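Local coordinates for endonuclease MutS2 (Deinococcus radiodurans, PDB 4OD6), which probably senses collided ribosomes and splits them by ATP hydrolysis, and carries a C-terminal Smr nuclease domain, the part described here, at residues Pro42-His47 / Ala76-His81. Residues are numbered along the deposited sequence; the frame is centred on the assembly and turned at random.
Sequences PLRVVH and ANQGGH
R44 and Q78 form a polar side-chain-to-backbone contact between strand 43-46, inside the sheet, and the loop joining strands 68-73 and 83-88. The two segments bury 147 Å², both sides summed, and H47 with H81 makes the second touching point. R44 NH1 donates to the carbonyl oxygen Q78 O at 2.8 Å with an N-H...O angle of 158°. The acceptor lies nearly in the guanidinium plane and the donor in the carbonyl plane on a lone pair, which marks this as the main bond. Q78 O also accepts from R44 NH2 at 3.2 Å, a weak bond. The R44 chain bends at chi3 (53°), turning the guanidinium edge to the loop. A water accepts from R44 NH1 at 2.8 Å and donates to Q78 OE1 at 3.2 Å, linking two side chains whose flat ends stand at a right angle. R44 NE forms a salt bridge with E13, and F10 makes a cation-pi contact, which together probably fix the group's rotation. G79 follows at positive phi, where a CB would jam against Q78 O, the acceptor R44 uses; glycine is called for. Just past the strand, H47 brings CE1 edge-on to H81 O, 3.2 Å away and in the ring plane, while its NE2 is hydrogen-bonded to T84. An arginine from an inner strand thus pins the loop between two antiparallel strands in the mixed four-stranded sheet of the alpha/beta Smr domain.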
ATOM      1  N   PRO A  42      -5.863  -5.543   7.201  1.00  8.04           N
ATOM      2  CA  PRO A  42      -4.890  -4.717   6.470  1.00  8.17           C
ATOM      3  C   PRO A  42      -5.077  -4.732   4.981  1.00  8.65           C
ATOM      4  O   PRO A  42      -5.767  -5.599   4.451  1.00  9.52           O
ATOM      5  CB  PRO A  42      -3.568  -5.389   6.799  1.00  8.81           C
ATOM      6  CG  PRO A  42      -3.929  -6.828   6.885  1.00  9.62           C
ATOM      7  CD  PRO A  42      -5.299  -6.891   7.457  1.00  8.87           C
ATOM      8  N   LEU A  43      -4.434  -3.774   4.330  1.00  8.98           N
ATOM      9  CA  LEU A  43      -4.310  -3.741   2.869  1.00 10.42           C
ATOM     10  C   LEU A  43      -2.964  -4.215   2.403  1.00  9.82           C
ATOM     11  O   LEU A  43      -1.973  -3.883   2.988  1.00 11.26           O
ATOM     12  CB  LEU A  43      -4.488  -2.340   2.336  1.00 13.05           C
ATOM     13  CG  LEU A  43      -5.726  -1.629   2.754  1.00 18.26           C
ATOM     14  CD1 LEU A  43      -5.807  -0.343   1.969  1.00 19.77           C
ATOM     15  CD2 LEU A  43      -6.982  -2.457   2.591  1.00 20.55           C
ATOM     16  N   ARG A  44      -2.947  -4.968   1.309  1.00  9.66           N
ATOM     17  CA  ARG A  44      -1.721  -5.398   0.654  1.00 10.23           C
ATOM     18  C   ARG A  44      -1.542  -4.570  -0.623  1.00  8.63           C
ATOM     19  O   ARG A  44      -2.326  -4.665  -1.560  1.00 10.11           O
ATOM     20  CB  ARG A  44      -1.726  -6.885   0.268  1.00 12.16           C
ATOM     21  CG  ARG A  44      -1.400  -7.815   1.386  1.00 14.31           C
ATOM     22  CD  ARG A  44      -1.524  -9.268   0.955  1.00 15.95           C
ATOM     23  NE  ARG A  44      -0.784  -9.652  -0.239  1.00 16.86           N
ATOM     24  CZ  ARG A  44       0.464 -10.091  -0.269  1.00 18.05           C
ATOM     25  NH1 ARG A  44       1.163 -10.189   0.820  1.00 17.34           N
ATOM     26  NH2 ARG A  44       0.972 -10.408  -1.429  1.00 19.51           N
ATOM     27  N   VAL A  45      -0.498  -3.766  -0.630  1.00  7.65           N
ATOM     28  CA  VAL A  45      -0.195  -2.878  -1.741  1.00  8.05           C
ATOM     29  C   VAL A  45       0.911  -3.513  -2.558  1.00  7.06           C
ATOM     30  O   VAL A  45       2.062  -3.531  -2.187  1.00  6.69           O
ATOM     31  CB  VAL A  45       0.221  -1.486  -1.235  1.00  8.21           C
ATOM     32  CG1 VAL A  45       0.471  -0.532  -2.392  1.00  7.79           C
ATOM     33  CG2 VAL A  45      -0.830  -0.929  -0.301  1.00  9.12           C
ATOM     34  N   VAL A  46       0.500  -4.019  -3.711  1.00  7.08           N
ATOM     35  CA  VAL A  46       1.366  -4.712  -4.650  1.00  7.26           C
ATOM     36  C   VAL A  46       1.953  -3.720  -5.639  1.00  6.47           C
ATOM     37  O   VAL A  46       1.360  -3.437  -6.665  1.00  7.58           O
ATOM     38  CB  VAL A  46       0.611  -5.884  -5.354  1.00  8.54           C
ATOM     39  CG1 VAL A  46       1.586  -6.699  -6.193  1.00 10.30           C
ATOM     40  CG2 VAL A  46      -0.088  -6.733  -4.295  1.00  8.79           C
ATOM     41  N   HIS A  47       3.147  -3.210  -5.305  1.00  6.92           N
ATOM     42  CA  HIS A  47       3.826  -2.230  -6.151  1.00  7.65           C
ATOM     43  C   HIS A  47       5.003  -2.772  -6.935  1.00  6.95           C
ATOM     44  O   HIS A  47       5.455  -2.128  -7.809  1.00  8.67           O
ATOM     45  CB  HIS A  47       4.263  -0.978  -5.370  1.00  7.37           C
ATOM     46  CG  HIS A  47       4.922  -1.280  -4.065  1.00  7.38           C
ATOM     47  ND1 HIS A  47       6.109  -1.981  -3.974  1.00  7.34           N
ATOM     48  CD2 HIS A  47       4.512  -1.068  -2.797  1.00  8.40           C
ATOM     49  CE1 HIS A  47       6.408  -2.142  -2.701  1.00  7.12           C
ATOM     50  NE2 HIS A  47       5.449  -1.610  -1.969  1.00  7.67           N
ATOM     51  N   ALA A  76       8.618 -12.480   3.734  1.00 31.09           N
ATOM     52  CA  ALA A  76       9.390 -12.944   2.610  1.00 34.31           C
ATOM     53  C   ALA A  76       8.600 -13.833   1.736  1.00 36.00           C
ATOM     54  O   ALA A  76       8.762 -13.768   0.561  1.00 36.78           O
ATOM     55  CB  ALA A  76      10.651 -13.659   3.069  1.00 35.60           C
ATOM     56  N   ASN A  77       7.759 -14.652   2.342  1.00 37.28           N
ATOM     57  CA  ASN A  77       6.935 -15.626   1.645  1.00 38.76           C
ATOM     58  C   ASN A  77       5.741 -15.000   0.947  1.00 35.32           C
ATOM     59  O   ASN A  77       5.030 -15.660   0.256  1.00 35.76           O
ATOM     60  CB  ASN A  77       6.439 -16.678   2.636  1.00 42.75           C
ATOM     61  CG  ASN A  77       5.750 -16.046   3.802  1.00 45.43           C
ATOM     62  OD1 ASN A  77       6.332 -15.231   4.491  1.00 45.50           O
ATOM     63  ND2 ASN A  77       4.482 -16.367   3.987  1.00 46.93           N
ATOM     64  N   GLN A  78       5.510 -13.725   1.192  1.00 31.27           N
ATOM     65  CA  GLN A  78       4.322 -13.063   0.699  1.00 27.82           C
ATOM     66  C   GLN A  78       4.580 -11.763  -0.015  1.00 22.81           C
ATOM     67  O   GLN A  78       3.766 -10.859   0.063  1.00 19.92           O
ATOM     68  CB  GLN A  78       3.335 -12.894   1.812  1.00 30.06           C
ATOM     69  CG  GLN A  78       3.158 -14.206   2.544  1.00 33.53           C
ATOM     70  CD  GLN A  78       1.952 -14.268   3.428  1.00 37.18           C
ATOM     71  OE1 GLN A  78       1.459 -13.266   3.938  1.00 38.01           O
ATOM     72  NE2 GLN A  78       1.459 -15.484   3.627  1.00 39.24           N
ATOM     73  N   GLY A  79       5.660 -11.733  -0.770  1.00 21.64           N
ATOM     74  CA  GLY A  79       6.002 -10.640  -1.665  1.00 20.69           C
ATOM     75  C   GLY A  79       7.142  -9.768  -1.241  1.00 19.50           C
ATOM     76  O   GLY A  79       7.647  -9.005  -2.036  1.00 17.86           O
ATOM     77  N   GLY A  80       7.527  -9.874   0.005  1.00 18.94           N
ATOM     78  CA  GLY A  80       8.658  -9.129   0.486  1.00 19.29           C
ATOM     79  C   GLY A  80       8.544  -7.644   0.223  1.00 19.84           C
ATOM     80  O   GLY A  80       7.505  -7.047   0.439  1.00 19.04           O
ATOM     81  N   HIS A  81       9.630  -7.097  -0.285  1.00 19.48           N
ATOM     82  CA  HIS A  81       9.805  -5.685  -0.539  1.00 20.25           C
ATOM     83  C   HIS A  81       8.939  -5.217  -1.686  1.00 17.60           C
ATOM     84  O   HIS A  81       8.865  -4.075  -1.890  1.00 18.20           O
ATOM     85  CB  HIS A  81      11.288  -5.328  -0.848  1.00 22.28           C
ATOM     86  CG  HIS A  81      12.128  -5.167   0.371  1.00 22.90           C
ATOM     87  ND1 HIS A  81      13.177  -4.286   0.444  1.00 23.67           N
ATOM     88  CD2 HIS A  81      12.072  -5.781   1.570  1.00 22.91           C
ATOM     89  CE1 HIS A  81      13.724  -4.347   1.642  1.00 24.64           C
ATOM     90  NE2 HIS A  81      13.076  -5.250   2.344  1.00 23.54           N
TER
HETATM   91  O   HOH W   1       0.392 -10.227   3.535  1.00 24.55           O